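Local coordinates for single-strand DNA-binding protein (Agrobacterium tumefaciens, PDB 3BTP), which binds single-stranded but not double-stranded DNA whatever its sequence and mediates the nuclear uptake of single-stranded T-DNA copies, at residues Glu197-Ala202 against Thr211-Gln216; Asp271-Tyr276 against Thr297-Asp302; Ala452-Asp457 against Gly493-Val498. One frame throughout, in Å; residues are numbered along the deposited sequence.

Contact 1 of 3, residues Glu197-Ala202 against Thr211-Gln216; sequences EVWNRA and TDIFYQ
Trp199 gives its indole NE1 to the main-chain O of Thr211 in a short hydrogen bond of 2.9 Å, the only hydrogen bond between residues 197-202 and 211-216. The N-H...O angle is 158°, and the acceptor lies within 4° of the indole plane, so the N-H meets the oxygen in the ring plane, though not quite straight. Seen from the acceptor, the approach is more tilted: the nitrogen stands 16° from the plane of the Thr211 carbonyl. With CG anti to the main-chain nitrogen, the indole swings off the helix and presents its pyrrole side to the loop.

Around that bond the loop follows the rim of the ring. The O of Asp212 lies near the ring plane, 3.9 Å from CZ2 of Trp199, and is itself hydrogen-bonded to Arg150. Ile213 makes the apolar half of the contact: its CG1 stands 3.6 Å above the indole plane but toward the rim, and lies 4.2 Å from the centroid of the five-membered ring of Trp199, an off-centre CH-pi contact. At the outer border Asn200 and Thr211 cross at about a right angle, and the 4.2 Å from ND2 of Asn200 to OG1 of Thr211 is too long for a bond.

Other parts of the fold complete the setting of the indole. Phe166 of helix 162-167 meets it edge-to-face, while Tyr152 and His203 bring further rings against it.

The buried indole thus has its single polar atom satisfied by a carbonyl that belongs to no regular helix or strand. Because that bond runs in the ring plane while CG1 of Ile213 packs obliquely, out of that plane, the two interactions restrain the indole in different directions and join the loop to the helix.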
ATOM      1  N   GLU A 197     -18.481  11.826 -12.179  1.00 27.26           N
ATOM      2  CA  GLU A 197     -19.163  10.906 -13.102  1.00 28.51           C
ATOM      3  C   GLU A 197     -18.809   9.446 -12.884  1.00 26.98           C
ATOM      4  O   GLU A 197     -19.617   8.598 -13.019  1.00 27.20           O
ATOM      5  CB  GLU A 197     -18.889  11.247 -14.545  1.00 30.03           C
ATOM      6  CG  GLU A 197     -18.467  12.630 -14.805  1.00 38.25           C
ATOM      7  CD  GLU A 197     -18.712  12.977 -16.261  1.00 49.42           C
ATOM      8  OE1 GLU A 197     -18.042  12.331 -17.143  1.00 52.03           O
ATOM      9  OE2 GLU A 197     -19.611  13.850 -16.499  1.00 50.86           O
ATOM     10  N   VAL A 198     -17.560   9.151 -12.564  1.00 27.38           N
ATOM     11  CA  VAL A 198     -17.173   7.800 -12.182  1.00 26.12           C
ATOM     12  C   VAL A 198     -17.948   7.411 -10.932  1.00 25.96           C
ATOM     13  O   VAL A 198     -18.532   6.341 -10.868  1.00 26.21           O
ATOM     14  CB  VAL A 198     -15.659   7.741 -11.986  1.00 26.20           C
ATOM     15  CG1 VAL A 198     -15.219   6.350 -11.612  1.00 24.56           C
ATOM     16  CG2 VAL A 198     -15.019   8.193 -13.318  1.00 29.40           C
ATOM     17  N   TRP A 199     -17.965   8.305  -9.954  1.00 24.23           N
ATOM     18  CA  TRP A 199     -18.578   8.033  -8.657  1.00 23.96           C
ATOM     19  C   TRP A 199     -20.074   7.738  -8.819  1.00 24.52           C
ATOM     20  O   TRP A 199     -20.575   6.723  -8.326  1.00 25.28           O
ATOM     21  CB  TRP A 199     -18.386   9.318  -7.827  1.00 22.66           C
ATOM     22  CG  TRP A 199     -19.093   9.350  -6.525  1.00 22.75           C
ATOM     23  CD1 TRP A 199     -20.268  10.006  -6.229  1.00 19.32           C
ATOM     24  CD2 TRP A 199     -18.643   8.749  -5.300  1.00 19.96           C
ATOM     25  NE1 TRP A 199     -20.573   9.830  -4.923  1.00 20.21           N
ATOM     26  CE2 TRP A 199     -19.599   9.069  -4.315  1.00 19.67           C
ATOM     27  CE3 TRP A 199     -17.491   8.027  -4.932  1.00 19.66           C
ATOM     28  CZ2 TRP A 199     -19.443   8.695  -2.977  1.00 19.16           C
ATOM     29  CZ3 TRP A 199     -17.356   7.609  -3.601  1.00 20.36           C
ATOM     30  CH2 TRP A 199     -18.312   7.964  -2.643  1.00 21.76           C
ATOM     31  N   ASN A 200     -20.786   8.653  -9.487  1.00 26.18           N
ATOM     32  CA  ASN A 200     -22.232   8.513  -9.842  1.00 28.15           C
ATOM     33  C   ASN A 200     -22.604   7.259 -10.611  1.00 28.51           C
ATOM     34  O   ASN A 200     -23.581   6.542 -10.281  1.00 30.45           O
ATOM     35  CB  ASN A 200     -22.701   9.758 -10.578  1.00 27.40           C
ATOM     36  CG  ASN A 200     -22.961  10.876  -9.629  1.00 31.25           C
ATOM     37  OD1 ASN A 200     -23.143  12.025 -10.027  1.00 32.31           O
ATOM     38  ND2 ASN A 200     -22.987  10.543  -8.318  1.00 29.94           N
ATOM     39  N   ARG A 201     -21.810   6.959 -11.617  1.00 29.88           N
ATOM     40  CA  ARG A 201     -22.023   5.721 -12.382  1.00 30.92           C
ATOM     41  C   ARG A 201     -21.746   4.478 -11.518  1.00 30.06           C
ATOM     42  O   ARG A 201     -22.469   3.501 -11.608  1.00 31.67           O
ATOM     43  CB  ARG A 201     -21.179   5.731 -13.673  1.00 30.65           C
ATOM     44  CG  ARG A 201     -21.221   4.452 -14.548  1.00 30.94           C
ATOM     45  CD  ARG A 201     -19.874   4.234 -15.305  1.00 34.49           C
ATOM     46  NE  ARG A 201     -19.430   5.456 -15.981  1.00 46.15           N
ATOM     47  CZ  ARG A 201     -18.168   5.905 -16.089  1.00 50.35           C
ATOM     48  NH1 ARG A 201     -17.106   5.240 -15.598  1.00 50.20           N
ATOM     49  NH2 ARG A 201     -17.968   7.066 -16.704  1.00 52.49           N
ATOM     50  N   ALA A 202     -20.700   4.496 -10.708  1.00 29.01           N
ATOM     51  CA  ALA A 202     -20.446   3.383  -9.777  1.00 28.67           C
ATOM     52  C   ALA A 202     -21.592   3.181  -8.734  1.00 27.93           C
ATOM     53  O   ALA A 202     -21.979   2.073  -8.453  1.00 28.43           O
ATOM     54  CB  ALA A 202     -19.035   3.542  -9.091  1.00 28.84           C
ATOM     55  N   THR A 211     -25.553   9.025  -2.103  1.00 28.41           N
ATOM     56  CA  THR A 211     -24.281   9.155  -2.783  1.00 26.76           C
ATOM     57  C   THR A 211     -23.476  10.368  -2.307  1.00 26.25           C
ATOM     58  O   THR A 211     -22.517  10.765  -3.011  1.00 24.80           O
ATOM     59  CB  THR A 211     -24.411   9.320  -4.327  1.00 27.06           C
ATOM     60  OG1 THR A 211     -24.988  10.591  -4.636  1.00 26.69           O
ATOM     61  CG2 THR A 211     -25.134   8.175  -5.036  1.00 24.95           C
ATOM     62  N   ASP A 212     -23.800  10.911  -1.107  1.00 24.32           N
ATOM     63  CA  ASP A 212     -22.987  11.991  -0.500  1.00 24.28           C
ATOM     64  C   ASP A 212     -21.532  11.567  -0.339  1.00 22.63           C
ATOM     65  O   ASP A 212     -21.260  10.453  -0.040  1.00 20.77           O
ATOM     66  CB  ASP A 212     -23.565  12.451   0.849  1.00 24.72           C
ATOM     67  CG  ASP A 212     -24.882  13.257   0.689  1.00 29.13           C
ATOM     68  OD1 ASP A 212     -25.345  13.536  -0.453  1.00 27.75           O
ATOM     69  OD2 ASP A 212     -25.467  13.589   1.729  1.00 36.56           O
ATOM     70  N   ILE A 213     -20.626  12.518  -0.512  1.00 23.85           N
ATOM     71  CA  ILE A 213     -19.179  12.294  -0.469  1.00 23.74           C
ATOM     72  C   ILE A 213     -18.604  12.577   0.922  1.00 24.23           C
ATOM     73  O   ILE A 213     -17.719  11.819   1.402  1.00 23.53           O
ATOM     74  CB  ILE A 213     -18.466  13.128  -1.559  1.00 23.83           C
ATOM     75  CG1 ILE A 213     -18.926  12.706  -2.938  1.00 21.65           C
ATOM     76  CG2 ILE A 213     -17.021  12.833  -1.514  1.00 23.59           C
ATOM     77  CD1 ILE A 213     -18.923  13.788  -4.003  1.00 23.64           C
ATOM     78  N   PHE A 214     -19.153  13.611   1.590  1.00 22.83           N
ATOM     79  CA  PHE A 214     -18.797  13.988   2.984  1.00 22.56           C
ATOM     80  C   PHE A 214     -17.393  14.518   3.092  1.00 22.41           C
ATOM     81  O   PHE A 214     -16.687  14.306   4.107  1.00 22.41           O
ATOM     82  CB  PHE A 214     -19.028  12.843   4.013  1.00 22.69           C
ATOM     83  CG  PHE A 214     -20.418  12.263   3.980  1.00 23.95           C
ATOM     84  CD1 PHE A 214     -21.507  12.999   4.466  1.00 25.21           C
ATOM     85  CD2 PHE A 214     -20.643  10.969   3.479  1.00 23.88           C
ATOM     86  CE1 PHE A 214     -22.791  12.455   4.434  1.00 25.29           C
ATOM     87  CE2 PHE A 214     -21.921  10.419   3.444  1.00 24.04           C
ATOM     88  CZ  PHE A 214     -22.996  11.155   3.928  1.00 24.27           C
ATOM     89  N   TYR A 215     -17.005  15.272   2.079  1.00 23.76           N
ATOM     90  CA  TYR A 215     -15.700  15.907   2.044  1.00 26.24           C
ATOM     91  C   TYR A 215     -15.660  17.236   2.836  1.00 28.14           C
ATOM     92  O   TYR A 215     -14.563  17.794   3.042  1.00 28.61           O
ATOM     93  CB  TYR A 215     -15.277  16.152   0.610  1.00 25.96           C
ATOM     94  CG  TYR A 215     -16.217  17.080  -0.101  1.00 28.79           C
ATOM     95  CD1 TYR A 215     -16.088  18.467   0.029  1.00 29.97           C
ATOM     96  CD2 TYR A 215     -17.281  16.583  -0.867  1.00 31.29           C
ATOM     97  CE1 TYR A 215     -16.992  19.351  -0.609  1.00 32.43           C
ATOM     98  CE2 TYR A 215     -18.147  17.426  -1.507  1.00 30.04           C
ATOM     99  CZ  TYR A 215     -18.009  18.814  -1.381  1.00 32.15           C
ATOM    100  OH  TYR A 215     -18.889  19.688  -2.035  1.00 32.63           O
ATOM    101  N   GLN A 216     -16.831  17.755   3.226  1.00 28.87           N
ATOM    102  CA  GLN A 216     -16.951  19.066   3.951  1.00 30.17           C
ATOM    103  C   GLN A 216     -16.193  19.055   5.249  1.00 28.81           C
ATOM    104  O   GLN A 216     -16.355  18.134   6.050  1.00 28.09           O
ATOM    105  CB  GLN A 216     -18.437  19.484   4.186  1.00 29.69           C
ATOM    106  CG  GLN A 216     -19.254  19.785   2.888  1.00 33.36           C
ATOM    107  CD  GLN A 216     -19.819  18.551   2.126  1.00 34.95           C
ATOM    108  OE1 GLN A 216     -19.638  17.414   2.526  1.00 33.64           O
ATOM    109  NE2 GLN A 216     -20.485  18.806   0.993  1.00 35.31           N
TER

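Contact 2 of 3, residues Asp271-Tyr276 against Thr297-Asp302; sequences DIHFSY and TKYGSD
His273 and Tyr299 carry this contact between them, one from strand 272-275 and the other from the last turn of helix 288-299. Their planes are 22° from parallel, but offset so much that little of one ring lies over the other, with centroids 5.1 Å apart. What lies over the imidazole is the end of the tyrosine: OH of Tyr299 sits above the centre of the His273 ring, 3.9 Å from its plane. The nearest carbon approach, also 3.9 Å, joins CE1 of His273 to CE1 of Tyr299. Holding CG of Tyr299 anti to its own carbonyl carbon (chi1 -65°) directs the phenol ring toward His273.

This aromatic pair is the close part; around it the contact is loose, burying only 80 Å² in all at the surface of the protein. No hydrogen bond crosses it, and ND1 of His273 is covered without finding a polar partner in the model. Lys298 lays its CG over the Tyr299 ring, yet its extended chain leaves NZ of Lys298 6.9 Å from NE2 of His273. If the histidine were charged, the two groups would be expected to repel weakly at most.

Just beyond the tyrosine, Gly300 leaves helical geometry with a positive phi of 120°, and the chain heads for strand 304-308. The arrangement is that of a helix connecting strands of one antiparallel sheet, its last turn touching one edge strand, 272-275, through Tyr299.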
ATOM      1  N   ASP A 271     -20.358 -11.574   7.679  1.00 27.34           N
ATOM      2  CA  ASP A 271     -20.741 -10.972   8.928  1.00 28.92           C
ATOM      3  C   ASP A 271     -19.540 -10.136   9.423  1.00 28.46           C
ATOM      4  O   ASP A 271     -18.395 -10.583   9.352  1.00 28.81           O
ATOM      5  CB  ASP A 271     -21.010 -12.102   9.975  1.00 29.54           C
ATOM      6  CG  ASP A 271     -22.319 -12.962   9.663  1.00 34.85           C
ATOM      7  OD1 ASP A 271     -23.408 -12.378   9.327  1.00 36.39           O
ATOM      8  OD2 ASP A 271     -22.245 -14.230   9.807  1.00 37.19           O
ATOM      9  N   ILE A 272     -19.833  -8.990  10.008  1.00 27.75           N
ATOM     10  CA  ILE A 272     -18.869  -8.013  10.421  1.00 27.58           C
ATOM     11  C   ILE A 272     -18.782  -8.016  11.934  1.00 29.95           C
ATOM     12  O   ILE A 272     -19.826  -7.937  12.626  1.00 29.68           O
ATOM     13  CB  ILE A 272     -19.340  -6.599   9.963  1.00 28.52           C
ATOM     14  CG1 ILE A 272     -19.624  -6.558   8.435  1.00 24.03           C
ATOM     15  CG2 ILE A 272     -18.394  -5.539  10.444  1.00 21.80           C
ATOM     16  CD1 ILE A 272     -18.443  -7.033   7.616  1.00 24.89           C
ATOM     17  N   HIS A 273     -17.553  -8.125  12.473  1.00 31.31           N
ATOM     18  CA  HIS A 273     -17.343  -7.865  13.898  1.00 32.80           C
ATOM     19  C   HIS A 273     -16.317  -6.765  14.038  1.00 33.15           C
ATOM     20  O   HIS A 273     -15.365  -6.680  13.272  1.00 35.05           O
ATOM     21  CB  HIS A 273     -16.949  -9.136  14.657  1.00 34.20           C
ATOM     22  CG  HIS A 273     -17.985 -10.225  14.561  1.00 38.04           C
ATOM     23  ND1 HIS A 273     -18.010 -11.140  13.531  1.00 38.29           N
ATOM     24  CD2 HIS A 273     -19.089 -10.479  15.316  1.00 39.94           C
ATOM     25  CE1 HIS A 273     -19.076 -11.920  13.667  1.00 40.47           C
ATOM     26  NE2 HIS A 273     -19.736 -11.546  14.748  1.00 38.07           N
ATOM     27  N   PHE A 274     -16.524  -5.900  15.004  1.00 33.10           N
ATOM     28  CA  PHE A 274     -15.681  -4.746  15.204  1.00 32.67           C
ATOM     29  C   PHE A 274     -15.048  -4.837  16.526  1.00 32.37           C
ATOM     30  O   PHE A 274     -15.640  -5.309  17.442  1.00 32.06           O
ATOM     31  CB  PHE A 274     -16.492  -3.496  15.212  1.00 31.51           C
ATOM     32  CG  PHE A 274     -16.837  -2.993  13.860  1.00 33.07           C
ATOM     33  CD1 PHE A 274     -15.845  -2.573  12.989  1.00 31.50           C
ATOM     34  CD2 PHE A 274     -18.169  -2.859  13.482  1.00 31.47           C
ATOM     35  CE1 PHE A 274     -16.177  -2.051  11.762  1.00 33.44           C
ATOM     36  CE2 PHE A 274     -18.493  -2.338  12.271  1.00 31.84           C
ATOM     37  CZ  PHE A 274     -17.515  -1.946  11.395  1.00 32.00           C
ATOM     38  N   SER A 275     -13.840  -4.321  16.620  1.00 32.99           N
ATOM     39  CA  SER A 275     -13.063  -4.402  17.829  1.00 33.26           C
ATOM     40  C   SER A 275     -12.172  -3.149  18.031  1.00 32.20           C
ATOM     41  O   SER A 275     -11.668  -2.544  17.065  1.00 29.47           O
ATOM     42  CB  SER A 275     -12.212  -5.652  17.725  1.00 33.78           C
ATOM     43  OG  SER A 275     -12.009  -6.177  19.014  1.00 40.65           O
ATOM     44  N   TYR A 276     -12.022  -2.767  19.309  1.00 32.82           N
ATOM     45  CA  TYR A 276     -11.005  -1.798  19.781  1.00 32.51           C
ATOM     46  C   TYR A 276      -9.902  -2.512  20.599  1.00 32.79           C
ATOM     47  O   TYR A 276     -10.216  -3.344  21.400  1.00 31.95           O
ATOM     48  CB  TYR A 276     -11.648  -0.794  20.695  1.00 32.83           C
ATOM     49  CG  TYR A 276     -12.299   0.381  20.067  1.00 34.43           C
ATOM     50  CD1 TYR A 276     -11.520   1.435  19.557  1.00 34.55           C
ATOM     51  CD2 TYR A 276     -13.710   0.493  20.031  1.00 32.55           C
ATOM     52  CE1 TYR A 276     -12.117   2.587  18.990  1.00 32.08           C
ATOM     53  CE2 TYR A 276     -14.315   1.647  19.478  1.00 30.95           C
ATOM     54  CZ  TYR A 276     -13.505   2.669  18.953  1.00 32.88           C
ATOM     55  OH  TYR A 276     -14.075   3.795  18.380  1.00 37.17           O
ATOM     56  N   THR A 297      -9.305 -19.600  13.638  1.00 38.20           N
ATOM     57  CA  THR A 297      -9.881 -20.654  14.450  1.00 39.43           C
ATOM     58  C   THR A 297     -11.356 -20.454  14.826  1.00 39.58           C
ATOM     59  O   THR A 297     -12.182 -21.333  14.561  1.00 41.76           O
ATOM     60  CB  THR A 297      -9.025 -20.888  15.664  1.00 39.20           C
ATOM     61  OG1 THR A 297      -7.776 -21.426  15.186  1.00 37.62           O
ATOM     62  CG2 THR A 297      -9.734 -21.860  16.580  1.00 40.28           C
ATOM     63  N   LYS A 298     -11.708 -19.305  15.389  1.00 39.01           N
ATOM     64  CA  LYS A 298     -13.132 -18.951  15.697  1.00 38.38           C
ATOM     65  C   LYS A 298     -14.111 -18.874  14.480  1.00 37.66           C
ATOM     66  O   LYS A 298     -15.278 -19.334  14.575  1.00 36.50           O
ATOM     67  CB  LYS A 298     -13.168 -17.614  16.433  1.00 37.47           C
ATOM     68  CG  LYS A 298     -14.432 -17.380  17.172  1.00 39.83           C
ATOM     69  CD  LYS A 298     -14.425 -16.091  18.055  1.00 40.12           C
ATOM     70  CE  LYS A 298     -15.818 -15.989  18.661  1.00 44.48           C
ATOM     71  NZ  LYS A 298     -16.029 -14.828  19.583  1.00 47.37           N
ATOM     72  N   TYR A 299     -13.643 -18.285  13.354  1.00 35.44           N
ATOM     73  CA  TYR A 299     -14.549 -17.896  12.274  1.00 33.99           C
ATOM     74  C   TYR A 299     -14.410 -18.646  10.979  1.00 33.91           C
ATOM     75  O   TYR A 299     -15.330 -18.636  10.203  1.00 34.82           O
ATOM     76  CB  TYR A 299     -14.473 -16.402  11.993  1.00 32.78           C
ATOM     77  CG  TYR A 299     -14.968 -15.593  13.150  1.00 31.81           C
ATOM     78  CD1 TYR A 299     -16.340 -15.630  13.552  1.00 31.55           C
ATOM     79  CD2 TYR A 299     -14.072 -14.812  13.898  1.00 28.75           C
ATOM     80  CE1 TYR A 299     -16.793 -14.886  14.654  1.00 27.73           C
ATOM     81  CE2 TYR A 299     -14.508 -14.054  14.960  1.00 28.77           C
ATOM     82  CZ  TYR A 299     -15.846 -14.088  15.339  1.00 31.59           C
ATOM     83  OH  TYR A 299     -16.196 -13.289  16.412  1.00 34.10           O
ATOM     84  N   GLY A 300     -13.284 -19.309  10.760  1.00 33.05           N
ATOM     85  CA  GLY A 300     -12.984 -19.886   9.469  1.00 33.34           C
ATOM     86  C   GLY A 300     -11.703 -19.276   8.932  1.00 33.77           C
ATOM     87  O   GLY A 300     -11.443 -18.093   9.110  1.00 32.59           O
ATOM     88  N   SER A 301     -10.915 -20.067   8.232  1.00 33.83           N
ATOM     89  CA  SER A 301      -9.646 -19.588   7.758  1.00 35.15           C
ATOM     90  C   SER A 301      -9.741 -18.613   6.572  1.00 34.82           C
ATOM     91  O   SER A 301      -8.756 -18.013   6.232  1.00 34.22           O
ATOM     92  CB  SER A 301      -8.735 -20.773   7.456  1.00 35.96           C
ATOM     93  OG  SER A 301      -9.312 -21.463   6.360  1.00 41.37           O
ATOM     94  N   ASP A 302     -10.931 -18.470   5.970  1.00 35.48           N
ATOM     95  CA  ASP A 302     -11.222 -17.510   4.895  1.00 35.84           C
ATOM     96  C   ASP A 302     -11.647 -16.121   5.396  1.00 33.73           C
ATOM     97  O   ASP A 302     -12.042 -15.278   4.585  1.00 34.16           O
ATOM     98  CB  ASP A 302     -12.362 -18.026   3.997  1.00 37.63           C
ATOM     99  CG  ASP A 302     -11.889 -19.054   2.948  1.00 43.27           C
ATOM    100  OD1 ASP A 302     -10.706 -19.476   3.007  1.00 49.57           O
ATOM    101  OD2 ASP A 302     -12.714 -19.427   2.059  1.00 49.45           O
TER

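Contact 3 of 3, residues Ala452-Asp457 against Gly493-Val498; sequences AVIVAD and GTYTNV
Ile454 and Tyr495 meet inside a closed antiparallel beta-barrel, from strands 453-456 and 494-497, which are separated in the sheet by strand 480-485. With a whole strand between them, the two share no hydrogen bond, and their contact is made chiefly by side chains, most of it by this pair.

The isoleucine can be followed outward from CB, which points toward the opposing segment. There the chain forks. CG2 of Ile454 goes to the hydroxyl end of the tyrosine, 4.0 Å from both CE1 and OH of Tyr495. CG1 of Ile454 takes the place between the main-chain nitrogen and the carbonyl carbon (chi1 64°) and comes to 3.9 Å from CD1 of Tyr495, on the same ring face. From CG1 the chain runs on extended (chi2 178°), which carries CD1 across to the middle of the ring, where it lies at similar distances from CD2 and CE2. The two side chains thus cross at about a right angle, the aliphatic branch lying over the flat of the ring.

Gln397 of strand 396-399 touches both residues, and Ala483 of the intervening strand packs against the tyrosine. The phenol OH is hydrogen-bonded to the main-chain O of Ala451, which anchors the far end of the ring, while the O of Ala452 lies near its edge. At the centre of the contact, CD1 of Ile454 stands 3.9 Å from the Tyr495 ring centroid and only 4° off the ring normal, a face-on CH-pi contact.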
ATOM      1  N   ALA A 452      23.258   3.807 -10.657  1.00 27.91           N
ATOM      2  CA  ALA A 452      24.410   3.527  -9.786  1.00 28.70           C
ATOM      3  C   ALA A 452      24.034   3.189  -8.324  1.00 27.17           C
ATOM      4  O   ALA A 452      24.728   2.505  -7.646  1.00 25.26           O
ATOM      5  CB  ALA A 452      25.393   4.716  -9.830  1.00 30.10           C
ATOM      6  N   VAL A 453      22.878   3.665  -7.892  1.00 28.57           N
ATOM      7  CA  VAL A 453      22.383   3.460  -6.547  1.00 26.81           C
ATOM      8  C   VAL A 453      20.914   3.191  -6.731  1.00 26.58           C
ATOM      9  O   VAL A 453      20.267   3.806  -7.582  1.00 27.62           O
ATOM     10  CB  VAL A 453      22.522   4.710  -5.708  1.00 27.63           C
ATOM     11  CG1 VAL A 453      21.914   4.502  -4.286  1.00 27.12           C
ATOM     12  CG2 VAL A 453      23.964   5.205  -5.671  1.00 26.73           C
ATOM     13  N   ILE A 454      20.407   2.194  -6.008  1.00 24.78           N
ATOM     14  CA  ILE A 454      18.995   2.077  -5.798  1.00 21.75           C
ATOM     15  C   ILE A 454      18.602   2.078  -4.316  1.00 21.12           C
ATOM     16  O   ILE A 454      19.341   1.633  -3.483  1.00 22.09           O
ATOM     17  CB  ILE A 454      18.363   0.917  -6.666  1.00 21.58           C
ATOM     18  CG1 ILE A 454      18.880  -0.449  -6.284  1.00 19.07           C
ATOM     19  CG2 ILE A 454      18.625   1.184  -8.180  1.00 21.42           C
ATOM     20  CD1 ILE A 454      18.227  -1.485  -7.093  1.00 12.34           C
ATOM     21  N   VAL A 455      17.424   2.567  -3.996  1.00 21.89           N
ATOM     22  CA  VAL A 455      17.035   2.718  -2.631  1.00 22.66           C
ATOM     23  C   VAL A 455      15.708   2.025  -2.354  1.00 23.24           C
ATOM     24  O   VAL A 455      14.760   2.318  -3.028  1.00 23.86           O
ATOM     25  CB  VAL A 455      16.939   4.283  -2.213  1.00 22.83           C
ATOM     26  CG1 VAL A 455      16.536   4.396  -0.735  1.00 21.99           C
ATOM     27  CG2 VAL A 455      18.312   5.021  -2.475  1.00 21.67           C
ATOM     28  N   ALA A 456      15.644   1.185  -1.312  1.00 24.63           N
ATOM     29  CA  ALA A 456      14.446   0.476  -0.930  1.00 26.04           C
ATOM     30  C   ALA A 456      13.455   1.389  -0.192  1.00 27.11           C
ATOM     31  O   ALA A 456      13.807   2.123   0.687  1.00 26.99           O
ATOM     32  CB  ALA A 456      14.801  -0.768  -0.076  1.00 25.48           C
ATOM     33  N   ASP A 457      12.195   1.342  -0.577  1.00 28.33           N
ATOM     34  CA  ASP A 457      11.227   2.309  -0.079  1.00 28.74           C
ATOM     35  C   ASP A 457       9.889   1.658  -0.309  1.00 27.98           C
ATOM     36  O   ASP A 457       9.317   1.801  -1.389  1.00 27.75           O
ATOM     37  CB  ASP A 457      11.332   3.557  -0.945  1.00 31.45           C
ATOM     38  CG  ASP A 457      10.289   4.626  -0.593  1.00 37.20           C
ATOM     39  OD1 ASP A 457       9.963   4.830   0.639  1.00 39.96           O
ATOM     40  OD2 ASP A 457       9.828   5.267  -1.583  1.00 42.16           O
ATOM     41  N   GLY A 493      26.687  -5.692 -12.940  1.00 29.04           N
ATOM     42  CA  GLY A 493      25.257  -5.935 -12.986  1.00 28.59           C
ATOM     43  C   GLY A 493      24.669  -6.169 -11.605  1.00 29.23           C
ATOM     44  O   GLY A 493      23.450  -6.050 -11.445  1.00 29.21           O
ATOM     45  N   THR A 494      25.503  -6.501 -10.597  1.00 26.70           N
ATOM     46  CA  THR A 494      24.901  -6.715  -9.290  1.00 24.34           C
ATOM     47  C   THR A 494      24.739  -5.400  -8.528  1.00 22.64           C
ATOM     48  O   THR A 494      25.331  -4.384  -8.883  1.00 21.59           O
ATOM     49  CB  THR A 494      25.642  -7.829  -8.483  1.00 24.34           C
ATOM     50  OG1 THR A 494      26.938  -7.376  -8.114  1.00 21.94           O
ATOM     51  CG2 THR A 494      25.764  -9.154  -9.303  1.00 23.36           C
ATOM     52  N   TYR A 495      23.906  -5.438  -7.497  1.00 20.62           N
ATOM     53  CA  TYR A 495      23.787  -4.395  -6.553  1.00 19.53           C
ATOM     54  C   TYR A 495      24.046  -5.008  -5.180  1.00 20.30           C
ATOM     55  O   TYR A 495      23.443  -6.020  -4.836  1.00 19.78           O
ATOM     56  CB  TYR A 495      22.343  -3.845  -6.480  1.00 19.77           C
ATOM     57  CG  TYR A 495      21.996  -2.932  -7.618  1.00 17.80           C
ATOM     58  CD1 TYR A 495      22.361  -1.596  -7.583  1.00 12.84           C
ATOM     59  CD2 TYR A 495      21.333  -3.449  -8.770  1.00 17.04           C
ATOM     60  CE1 TYR A 495      22.052  -0.734  -8.650  1.00 13.76           C
ATOM     61  CE2 TYR A 495      21.021  -2.627  -9.820  1.00 16.82           C
ATOM     62  CZ  TYR A 495      21.424  -1.288  -9.774  1.00 19.14           C
ATOM     63  OH  TYR A 495      21.107  -0.473 -10.826  1.00 22.06           O
ATOM     64  N   THR A 496      24.783  -4.287  -4.342  1.00 18.76           N
ATOM     65  CA  THR A 496      25.171  -4.801  -3.052  1.00 19.99           C
ATOM     66  C   THR A 496      24.891  -3.687  -2.046  1.00 21.49           C
ATOM     67  O   THR A 496      25.093  -2.529  -2.369  1.00 20.40           O
ATOM     68  CB  THR A 496      26.653  -5.284  -3.028  1.00 18.33           C
ATOM     69  OG1 THR A 496      26.778  -6.408  -3.877  1.00 20.23           O
ATOM     70  CG2 THR A 496      27.081  -5.799  -1.630  1.00 17.54           C
ATOM     71  N   ASN A 497      24.386  -4.060  -0.867  1.00 22.75           N
ATOM     72  CA  ASN A 497      24.020  -3.122   0.264  1.00 24.95           C
ATOM     73  C   ASN A 497      25.252  -2.273   0.657  1.00 25.63           C
ATOM     74  O   ASN A 497      26.362  -2.806   0.693  1.00 23.30           O
ATOM     75  CB  ASN A 497      23.653  -4.099   1.391  1.00 25.57           C
ATOM     76  CG  ASN A 497      23.134  -3.492   2.687  1.00 32.44           C
ATOM     77  OD1 ASN A 497      23.129  -2.267   2.964  1.00 39.50           O
ATOM     78  ND2 ASN A 497      22.705  -4.419   3.560  1.00 36.71           N
ATOM     79  N   VAL A 498      25.073  -0.975   0.968  1.00 28.34           N
ATOM     80  CA  VAL A 498      26.190  -0.163   1.487  1.00 29.54           C
ATOM     81  C   VAL A 498      26.887  -0.761   2.726  1.00 30.18           C
ATOM     82  O   VAL A 498      28.110  -0.633   2.837  1.00 31.28           O
ATOM     83  CB  VAL A 498      25.890   1.385   1.703  1.00 30.74           C
ATOM     84  CG1 VAL A 498      26.154   2.192   0.454  1.00 32.33           C
ATOM     85  CG2 VAL A 498      24.554   1.660   2.213  1.00 30.01           C
TER

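How the contacts relate
The three contacts follow one another along the chain without interleaving, and none touches another. Contacts 1 and 2 are the closest pair, their centres 30 Å apart and their nearest atoms about 15 Å apart. Contact 3 lies on the opposite side of the chain's centre from both, with centres 43 Å from contact 1 and 41 Å from contact 2. Together they illustrate how aromatic side chains serve different kinds of junction: helix to following loop in contact 1, sheet edge to helix end in contact 2, and next-but-one strands of a barrel in contact 3. Each is described here as structural packing, without a role in DNA binding being assigned.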